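Local atomic coordinates of fatty acid-binding protein homolog (Ascaris suum, PDB entry 6I8X), a protein that binds long-chain fatty acids inside a beta-barrel and may sequester potentially toxic fatty acids or help maintain the impermeable lipid layer of the eggshell. Residues A[85-88]-A[89-93]; A[34-37]-A[38-42]; A[134-138]-A[139-143]. One frame throughout, in Å; residues are numbered along the deposited sequence.

The three contacts are local structures along one chain of the fatty acid-binding protein fold, set around the bound vaccenic acid. Contact 2 spans the start of helix 36-43 and the residues just before it, and lines the pocket with Tyr34, Val41 and Ile42; contact 1 is a hairpin loop that adds Leu89 to the same pocket. Their centres lie about 19 Å apart, yet their nearest atoms come to about 5 Å without touching. Contact 3, a hairpin of the same sheet as contact 1, has its centre about 21 Å from that of contact 1 and about 17 Å from that of contact 2, and its Met135 side chain is about 6 Å from the lipid.

Contact 1. Residues A[85-88]-A[89-93]; sequences QDEA and LDSTQ
A beta hairpin joins strand 84-87 to strand 93-100 of the barrel, and its tight end is formed by 85-88 and 89-93. Glu87 and Gln93 make the last antiparallel, non-hydrogen-bonded pair, with CA atoms 4.4 Å apart. Beyond it a type I turn runs from Ala88 to Ser91, and Ser91 takes a left-handed backbone conformation, which fits a 3:5 hairpin with a type I turn and G1 bulge. Two backbone bonds close it: Ala88 N donates to Thr92 O at 2.8 Å, and Ser91 N reaches Ala88 O at 3.0 Å.

Within the loop, Asp90 OD1 accepts two hydrogen bonds from Thr92. The Asp90 CG lies between the backbone N and the carbonyl carbon (chi1 61°), which places OD1 where both Thr92 N and Thr92 OG1 can reach it. Thr92 OG1 donates to Asp90 OD1 at 2.7 Å and Thr92 N at 3.2 Å, both from the same face of the carboxylate; the latter bond makes an Asx turn. Asp90 OD2 is hydrogen-bonded to His94, so both carboxylate oxygens are engaged.

Leu89 points away from the hairpin and touches the vaccenic acid, so the turn contributes Leu89 to the lining of the pocket. On the strand side, Asp86 and Glu87 find their main polar partners in His75 and Lys71 respectively, and one water joins Asp86 OD1 to Gln93 NE2.

The two glutamines cross at about a right angle, their amide planes 60° apart. Gln93 is bent at chi2, whereas Gln85 stretches out to meet it. Gln85 NE2 gives an almost straight bond to Gln93 OE1 at 3.1 Å, landing on a lone pair in the carbonyl plane.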
loop_
_atom_site.group_PDB
_atom_site.type_symbol
_atom_site.label_atom_id
_atom_site.label_comp_id
_atom_site.label_asym_id
_atom_site.label_seq_id
_atom_site.Cartn_x
_atom_site.Cartn_y
_atom_site.Cartn_z
ATOM N N GLN A 85 -9.614 4.090 -9.964
ATOM C CA GLN A 85 -8.687 5.155 -10.310
ATOM C C GLN A 85 -8.722 6.218 -9.210
ATOM O O GLN A 85 -9.807 6.605 -8.771
ATOM C CB GLN A 85 -9.015 5.772 -11.680
ATOM C CG GLN A 85 -7.877 6.670 -12.167
ATOM C CD GLN A 85 -8.137 7.321 -13.497
ATOM O OE1 GLN A 85 -8.316 6.656 -14.530
ATOM N NE2 GLN A 85 -8.066 8.640 -13.507
ATOM N N ASP A 86 -7.540 6.667 -8.755
ATOM C CA ASP A 86 -7.412 7.693 -7.717
ATOM C C ASP A 86 -6.036 8.348 -7.708
ATOM O O ASP A 86 -5.106 7.884 -8.373
ATOM C CB ASP A 86 -7.718 7.115 -6.324
ATOM C CG ASP A 86 -8.265 8.117 -5.334
ATOM O OD1 ASP A 86 -8.445 9.295 -5.716
ATOM O OD2 ASP A 86 -8.501 7.732 -4.178
ATOM N N GLU A 87 -5.915 9.442 -6.947
ATOM C CA GLU A 87 -4.669 10.150 -6.794
ATOM C C GLU A 87 -3.769 9.354 -5.839
ATOM O O GLU A 87 -4.221 8.893 -4.776
ATOM C CB GLU A 87 -4.916 11.580 -6.286
ATOM C CG GLU A 87 -3.650 12.418 -6.226
ATOM C CD GLU A 87 -3.825 13.880 -5.866
ATOM O OE1 GLU A 87 -4.485 14.172 -4.844
ATOM O OE2 GLU A 87 -3.219 14.730 -6.556
ATOM N N ALA A 88 -2.495 9.187 -6.244
ATOM C CA ALA A 88 -1.493 8.489 -5.459
ATOM C C ALA A 88 -0.580 9.514 -4.778
ATOM O O ALA A 88 -0.800 10.723 -4.943
ATOM C CB ALA A 88 -0.701 7.530 -6.337
ATOM N N LEU A 89 0.401 9.033 -3.977
ATOM C CA LEU A 89 1.334 9.845 -3.175
ATOM C C LEU A 89 2.261 10.758 -3.998
ATOM O O LEU A 89 2.779 11.740 -3.469
ATOM C CB LEU A 89 2.154 8.957 -2.217
ATOM C CG LEU A 89 1.422 8.395 -0.989
ATOM C CD1 LEU A 89 2.273 7.348 -0.312
ATOM C CD2 LEU A 89 1.026 9.501 -0.006
ATOM N N ASP A 90 2.419 10.463 -5.296
ATOM C CA ASP A 90 3.220 11.251 -6.218
ATOM C C ASP A 90 2.392 12.399 -6.829
ATOM O O ASP A 90 2.897 13.125 -7.693
ATOM C CB ASP A 90 3.819 10.328 -7.299
ATOM C CG ASP A 90 2.832 9.569 -8.180
ATOM O OD1 ASP A 90 1.611 9.678 -7.943
ATOM O OD2 ASP A 90 3.287 8.871 -9.118
ATOM N N SER A 91 1.124 12.568 -6.362
ATOM C CA SER A 91 0.136 13.586 -6.779
ATOM C C SER A 91 -0.381 13.398 -8.204
ATOM O O SER A 91 -0.880 14.349 -8.822
ATOM C CB SER A 91 0.653 15.010 -6.569
ATOM O OG SER A 91 0.755 15.294 -5.185
ATOM N N THR A 92 -0.301 12.167 -8.709
ATOM C CA THR A 92 -0.798 11.826 -10.039
ATOM C C THR A 92 -1.899 10.754 -9.903
ATOM O O THR A 92 -2.044 10.138 -8.845
ATOM C CB THR A 92 0.362 11.361 -10.966
ATOM O OG1 THR A 92 0.819 10.064 -10.544
ATOM C CG2 THR A 92 1.534 12.359 -11.022
ATOM N N GLN A 93 -2.652 10.532 -10.983
ATOM C CA GLN A 93 -3.704 9.529 -11.061
ATOM C C GLN A 93 -3.098 8.168 -11.370
ATOM O O GLN A 93 -2.246 8.054 -12.252
ATOM C CB GLN A 93 -4.719 9.905 -12.154
ATOM C CG GLN A 93 -5.506 11.173 -11.851
ATOM C CD GLN A 93 -6.505 10.947 -10.757
ATOM O OE1 GLN A 93 -7.461 10.184 -10.904
ATOM N NE2 GLN A 93 -6.294 11.606 -9.633
HETATM O O HOH W 1 -8.773 11.971 -7.613
#

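Contact 2. Residues A[34-37]-A[38-42]. With VCA (vaccenic acid), chain C.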
loop_
_atom_site.group_PDB
_atom_site.type_symbol
_atom_site.label_atom_id
_atom_site.label_comp_id
_atom_site.label_asym_id
_atom_site.label_seq_id
_atom_site.Cartn_x
_atom_site.Cartn_y
_atom_site.Cartn_z
ATOM N N TYR A 34 15.103 7.595 -8.359
ATOM C CA TYR A 34 15.198 8.776 -7.510
ATOM C C TYR A 34 16.637 9.200 -7.205
ATOM O O TYR A 34 17.466 8.393 -6.750
ATOM C CB TYR A 34 14.401 8.602 -6.211
ATOM C CG TYR A 34 12.910 8.448 -6.413
ATOM C CD1 TYR A 34 12.098 9.557 -6.660
ATOM C CD2 TYR A 34 12.311 7.189 -6.407
ATOM C CE1 TYR A 34 10.721 9.418 -6.846
ATOM C CE2 TYR A 34 10.935 7.039 -6.573
ATOM C CZ TYR A 34 10.141 8.158 -6.781
ATOM O OH TYR A 34 8.784 8.005 -6.961
ATOM N N GLY A 35 16.904 10.486 -7.447
ATOM C CA GLY A 35 18.161 11.153 -7.118
ATOM C C GLY A 35 18.277 11.315 -5.607
ATOM O O GLY A 35 17.314 11.043 -4.860
ATOM N N TRP A 36 19.461 11.750 -5.143
ATOM C CA TRP A 36 19.782 11.807 -3.718
ATOM C C TRP A 36 18.778 12.639 -2.853
ATOM O O TRP A 36 18.341 12.151 -1.811
ATOM C CB TRP A 36 21.234 12.256 -3.488
ATOM C CG TRP A 36 21.619 12.246 -2.030
ATOM C CD1 TRP A 36 21.987 11.161 -1.283
ATOM C CD2 TRP A 36 21.525 13.347 -1.114
ATOM N NE1 TRP A 36 22.210 11.536 0.023
ATOM C CE2 TRP A 36 21.949 12.876 0.153
ATOM C CE3 TRP A 36 21.156 14.692 -1.246
ATOM C CZ2 TRP A 36 22.052 13.714 1.268
ATOM C CZ3 TRP A 36 21.215 15.517 -0.127
ATOM C CH2 TRP A 36 21.661 15.026 1.111
ATOM N N ILE A 37 18.444 13.858 -3.279
ATOM C CA ILE A 37 17.557 14.793 -2.578
ATOM C C ILE A 37 16.178 14.184 -2.347
ATOM O O ILE A 37 15.697 14.149 -1.201
ATOM C CB ILE A 37 17.526 16.159 -3.330
ATOM C CG1 ILE A 37 18.915 16.881 -3.246
ATOM C CG2 ILE A 37 16.387 17.053 -2.814
ATOM C CD1 ILE A 37 19.069 18.173 -4.065
ATOM N N MET A 38 15.559 13.661 -3.429
ATOM C CA MET A 38 14.252 13.024 -3.397
ATOM C C MET A 38 14.249 11.793 -2.533
ATOM O O MET A 38 13.313 11.618 -1.761
ATOM C CB MET A 38 13.712 12.727 -4.810
ATOM C CG MET A 38 13.158 13.952 -5.529
ATOM S SD MET A 38 12.106 15.082 -4.556
ATOM C CE MET A 38 10.600 14.063 -4.350
ATOM N N ARG A 39 15.310 10.979 -2.588
ATOM C CA ARG A 39 15.424 9.783 -1.744
ATOM C C ARG A 39 15.427 10.122 -0.266
ATOM O O ARG A 39 14.784 9.423 0.498
ATOM C CB ARG A 39 16.691 8.973 -2.068
ATOM C CG ARG A 39 16.608 8.194 -3.357
ATOM C CD ARG A 39 17.627 7.070 -3.418
ATOM N NE ARG A 39 18.954 7.453 -2.921
ATOM C CZ ARG A 39 19.927 7.956 -3.672
ATOM N NH1 ARG A 39 19.725 8.195 -4.960
ATOM N NH2 ARG A 39 21.096 8.253 -3.133
ATOM N N GLN A 40 16.150 11.176 0.143
ATOM C CA GLN A 40 16.217 11.541 1.563
ATOM C C GLN A 40 14.862 11.878 2.111
ATOM O O GLN A 40 14.541 11.402 3.192
ATOM C CB GLN A 40 17.179 12.732 1.841
ATOM C CG GLN A 40 18.617 12.585 1.364
ATOM C CD GLN A 40 19.219 11.199 1.518
ATOM O OE1 GLN A 40 19.376 10.440 0.536
ATOM N NE2 GLN A 40 19.544 10.827 2.745
ATOM N N VAL A 41 14.063 12.680 1.364
ATOM C CA VAL A 41 12.750 13.166 1.816
ATOM C C VAL A 41 11.740 12.041 1.763
ATOM O O VAL A 41 10.918 11.933 2.676
ATOM C CB VAL A 41 12.243 14.503 1.154
ATOM C CG1 VAL A 41 13.194 15.663 1.452
ATOM C CG2 VAL A 41 12.008 14.378 -0.354
ATOM N N ILE A 42 11.848 11.151 0.755
ATOM C CA ILE A 42 10.962 9.986 0.671
ATOM C C ILE A 42 11.221 8.986 1.812
ATOM O O ILE A 42 10.263 8.483 2.418
ATOM C CB ILE A 42 11.003 9.291 -0.714
ATOM C CG1 ILE A 42 10.376 10.208 -1.802
ATOM C CG2 ILE A 42 10.292 7.896 -0.664
ATOM C CD1 ILE A 42 10.831 9.915 -3.274
HETATM O O2 VCA C . 3.526 3.601 0.684
HETATM C C1 VCA C . 4.478 4.163 1.395
HETATM O O1 VCA C . 4.625 3.961 2.576
HETATM C C2 VCA C . 5.381 5.074 0.611
HETATM C C3 VCA C . 5.834 6.332 1.347
HETATM C C4 VCA C . 6.418 7.374 0.406
HETATM C C5 VCA C . 7.021 8.589 1.080
HETATM C C6 VCA C . 6.033 9.711 1.325
HETATM C C7 VCA C . 6.613 10.826 2.173
HETATM C C8 VCA C . 7.486 11.853 1.469
HETATM C C9 VCA C . 6.716 12.962 0.780
HETATM C C10 VCA C . 7.620 13.902 -0.025
HETATM C C11 VCA C . 6.944 14.513 -1.215
HETATM C C12 VCA C . 6.589 13.876 -2.317
HETATM C C13 VCA C . 6.781 12.412 -2.594
HETATM C C14 VCA C . 6.501 12.019 -4.045
HETATM C C15 VCA C . 6.847 10.575 -4.376
HETATM C C16 VCA C . 6.123 9.520 -3.551
HETATM C C17 VCA C . 6.441 8.098 -3.974
HETATM C C18 VCA C . 5.489 7.079 -3.406
#
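The Tyr34 ring carries Ile42 CD1 over one face, 3.8 Å from the ring centroid and 20° off the normal, a CH-pi contact displaced toward the CD1-CE1 rim. Met38 CB approaches the same ring obliquely, with Tyr34 CD1 4.0 Å away. One face of the Trp36 indole is occupied by Gln40: its CG sits 3.6 Å from the centroid of the six-membered ring, and the side-chain amide plane is 10° from the indole plane. Gln40 follows Trp36 by one helical turn, and the bend at its chi2 lays the amide along the ring. Arg39 meets the indole differently, bringing NH2 to the edge at 3.6 Å from Trp36 CD1, with the planes nearly perpendicular.

Over one face of the Arg39 guanidinium lies Trp36 CA; at its edge, in plane, is Tyr34 O, which accepts from Arg39 NH1 at 2.9 Å. This bond ties Tyr34, the residue before the N-cap Gly35, to Arg39 in the first turn of helix 36-43. The helix itself starts with Arg39 N bonded to Gly35 O at 3.0 Å, followed by Gln40 N to Trp36 O.

Toward the lipid, Tyr34 OH comes within 3.8 Å of C17 and Ile42 O within 3.5 Å of C5 of vaccenic acid. The segment also packs against helix 25-31: Ile42 touches Phe25 and Leu29, Arg39 rests on Leu29 and Lys30, and Arg39 NE forms a salt bridge with Asp26. The second helix of the helix-turn-helix lid is thereby fastened to the first, ahead of strand 47-53.

Contact 3. Residues A[134-138]-A[139-143]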
loop_
_atom_site.group_PDB
_atom_site.type_symbol
_atom_site.label_atom_id
_atom_site.label_comp_id
_atom_site.label_asym_id
_atom_site.label_seq_id
_atom_site.Cartn_x
_atom_site.Cartn_y
_atom_site.Cartn_z
ATOM N N LYS A 134 6.579 -5.185 1.374
ATOM C CA LYS A 134 7.681 -5.612 0.513
ATOM C C LYS A 134 7.505 -5.095 -0.907
ATOM O O LYS A 134 6.405 -5.113 -1.470
ATOM C CB LYS A 134 7.825 -7.154 0.503
ATOM C CG LYS A 134 8.217 -7.745 1.848
ATOM C CD LYS A 134 8.408 -9.261 1.771
ATOM C CE LYS A 134 8.650 -9.915 3.122
ATOM N NZ LYS A 134 9.992 -9.591 3.694
ATOM N N MET A 135 8.622 -4.646 -1.493
ATOM C CA MET A 135 8.681 -4.101 -2.848
ATOM C C MET A 135 9.957 -4.572 -3.509
ATOM O O MET A 135 10.960 -4.797 -2.829
ATOM C CB MET A 135 8.672 -2.564 -2.821
ATOM C CG MET A 135 7.579 -1.993 -1.996
ATOM S SD MET A 135 8.180 -0.856 -0.774
ATOM C CE MET A 135 8.102 0.688 -1.711
ATOM N N SER A 136 9.924 -4.666 -4.844
ATOM C CA SER A 136 11.032 -5.102 -5.676
ATOM C C SER A 136 11.041 -4.360 -7.003
ATOM O O SER A 136 9.992 -4.258 -7.654
ATOM C CB SER A 136 10.938 -6.604 -5.925
ATOM O OG SER A 136 12.213 -7.123 -6.252
ATOM N N TRP A 137 12.226 -3.853 -7.414
ATOM C CA TRP A 137 12.392 -3.180 -8.709
ATOM C C TRP A 137 13.750 -3.484 -9.294
ATOM O O TRP A 137 14.756 -3.282 -8.617
ATOM C CB TRP A 137 12.180 -1.664 -8.584
ATOM C CG TRP A 137 11.918 -0.986 -9.897
ATOM C CD1 TRP A 137 12.798 -0.241 -10.625
ATOM C CD2 TRP A 137 10.687 -0.987 -10.633
ATOM N NE1 TRP A 137 12.186 0.244 -11.753
ATOM C CE2 TRP A 137 10.885 -0.186 -11.779
ATOM C CE3 TRP A 137 9.412 -1.551 -10.411
ATOM C CZ2 TRP A 137 9.865 0.049 -12.716
ATOM C CZ3 TRP A 137 8.398 -1.303 -11.328
ATOM C CH2 TRP A 137 8.626 -0.519 -12.469
ATOM N N LYS A 138 13.792 -4.004 -10.548
ATOM C CA LYS A 138 15.042 -4.359 -11.254
ATOM C C LYS A 138 15.981 -5.267 -10.406
ATOM O O LYS A 138 17.201 -5.071 -10.408
ATOM C CB LYS A 138 15.792 -3.090 -11.711
ATOM C CG LYS A 138 15.036 -2.202 -12.685
ATOM C CD LYS A 138 15.800 -0.902 -12.910
ATOM C CE LYS A 138 15.256 -0.093 -14.062
ATOM N NZ LYS A 138 16.053 1.147 -14.285
ATOM N N GLY A 139 15.400 -6.219 -9.673
ATOM C CA GLY A 139 16.140 -7.131 -8.802
ATOM C C GLY A 139 16.475 -6.580 -7.420
ATOM O O GLY A 139 17.045 -7.306 -6.594
ATOM N N VAL A 140 16.135 -5.297 -7.149
ATOM C CA VAL A 140 16.423 -4.667 -5.854
ATOM C C VAL A 140 15.185 -4.734 -4.929
ATOM O O VAL A 140 14.164 -4.138 -5.251
ATOM C CB VAL A 140 17.011 -3.222 -6.003
ATOM C CG1 VAL A 140 17.207 -2.570 -4.641
ATOM C CG2 VAL A 140 18.331 -3.234 -6.791
ATOM N N SER A 141 15.286 -5.479 -3.803
ATOM C CA SER A 141 14.198 -5.688 -2.830
ATOM C C SER A 141 14.343 -4.837 -1.572
ATOM O O SER A 141 15.456 -4.517 -1.160
ATOM C CB SER A 141 14.103 -7.161 -2.430
ATOM O OG SER A 141 13.599 -7.930 -3.504
ATOM N N THR A 142 13.200 -4.511 -0.947
ATOM C CA THR A 142 13.096 -3.715 0.278
ATOM C C THR A 142 11.893 -4.172 1.126
ATOM O O THR A 142 10.905 -4.645 0.575
ATOM C CB THR A 142 13.079 -2.194 -0.034
ATOM O OG1 THR A 142 13.126 -1.479 1.199
ATOM C CG2 THR A 142 11.834 -1.745 -0.833
ATOM N N SER A 143 12.009 -4.055 2.457
ATOM C CA SER A 143 10.958 -4.368 3.434
ATOM C C SER A 143 10.819 -3.152 4.342
ATOM O O SER A 143 11.827 -2.606 4.767
ATOM C CB SER A 143 11.331 -5.589 4.273
ATOM O OG SER A 143 11.171 -6.739 3.472
HETATM O O HOH W 2 12.727 -6.942 -8.921
#
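Strands 134-137 and 140-143 run antiparallel, their axes 4.7 Å apart at closest and their directions 165° from one another. Met135 with Thr142 and Trp137 with Val140 are hydrogen-bonded pairs; Lys134 with Ser143 and Ser136 with Ser141 are non-hydrogen-bonded. Met135 and Thr142 exchange two backbone bonds, Thr142 N to Met135 O being the shorter at 2.9 Å. At the end, Val140 N donates to Trp137 O at 2.8 Å across a type I' turn, where Lys138 and Gly139 both have positive phi, a backbone that suits glycine at the second position.

On the face with Ser136, polar ends pair up. Ser136 OG and Ser141 OG are hydrogen-bonded at 3.2 Å, and a water links Ser136 OG with Gly139 N. The Lys134 chain is extended until chi4 (-71°), where it folds NZ toward Ser143 OG, a bond of 3.1 Å.

On the other face, that of Met135 and Trp137, Met135 and Thr142 lie side by side, with Met135 SD 3.8 Å from Thr142 CG2. Both touch Tyr28 of helix 25-31, and Thr142 OG1 is hydrogen-bonded to Glu23 O. Trp137 also meets Tyr28 and makes a cation-pi contact with Arg32. This is a two-residue type I' hairpin between the last two strands of the FABP barrel, with its Met135 face turned to the helical lid.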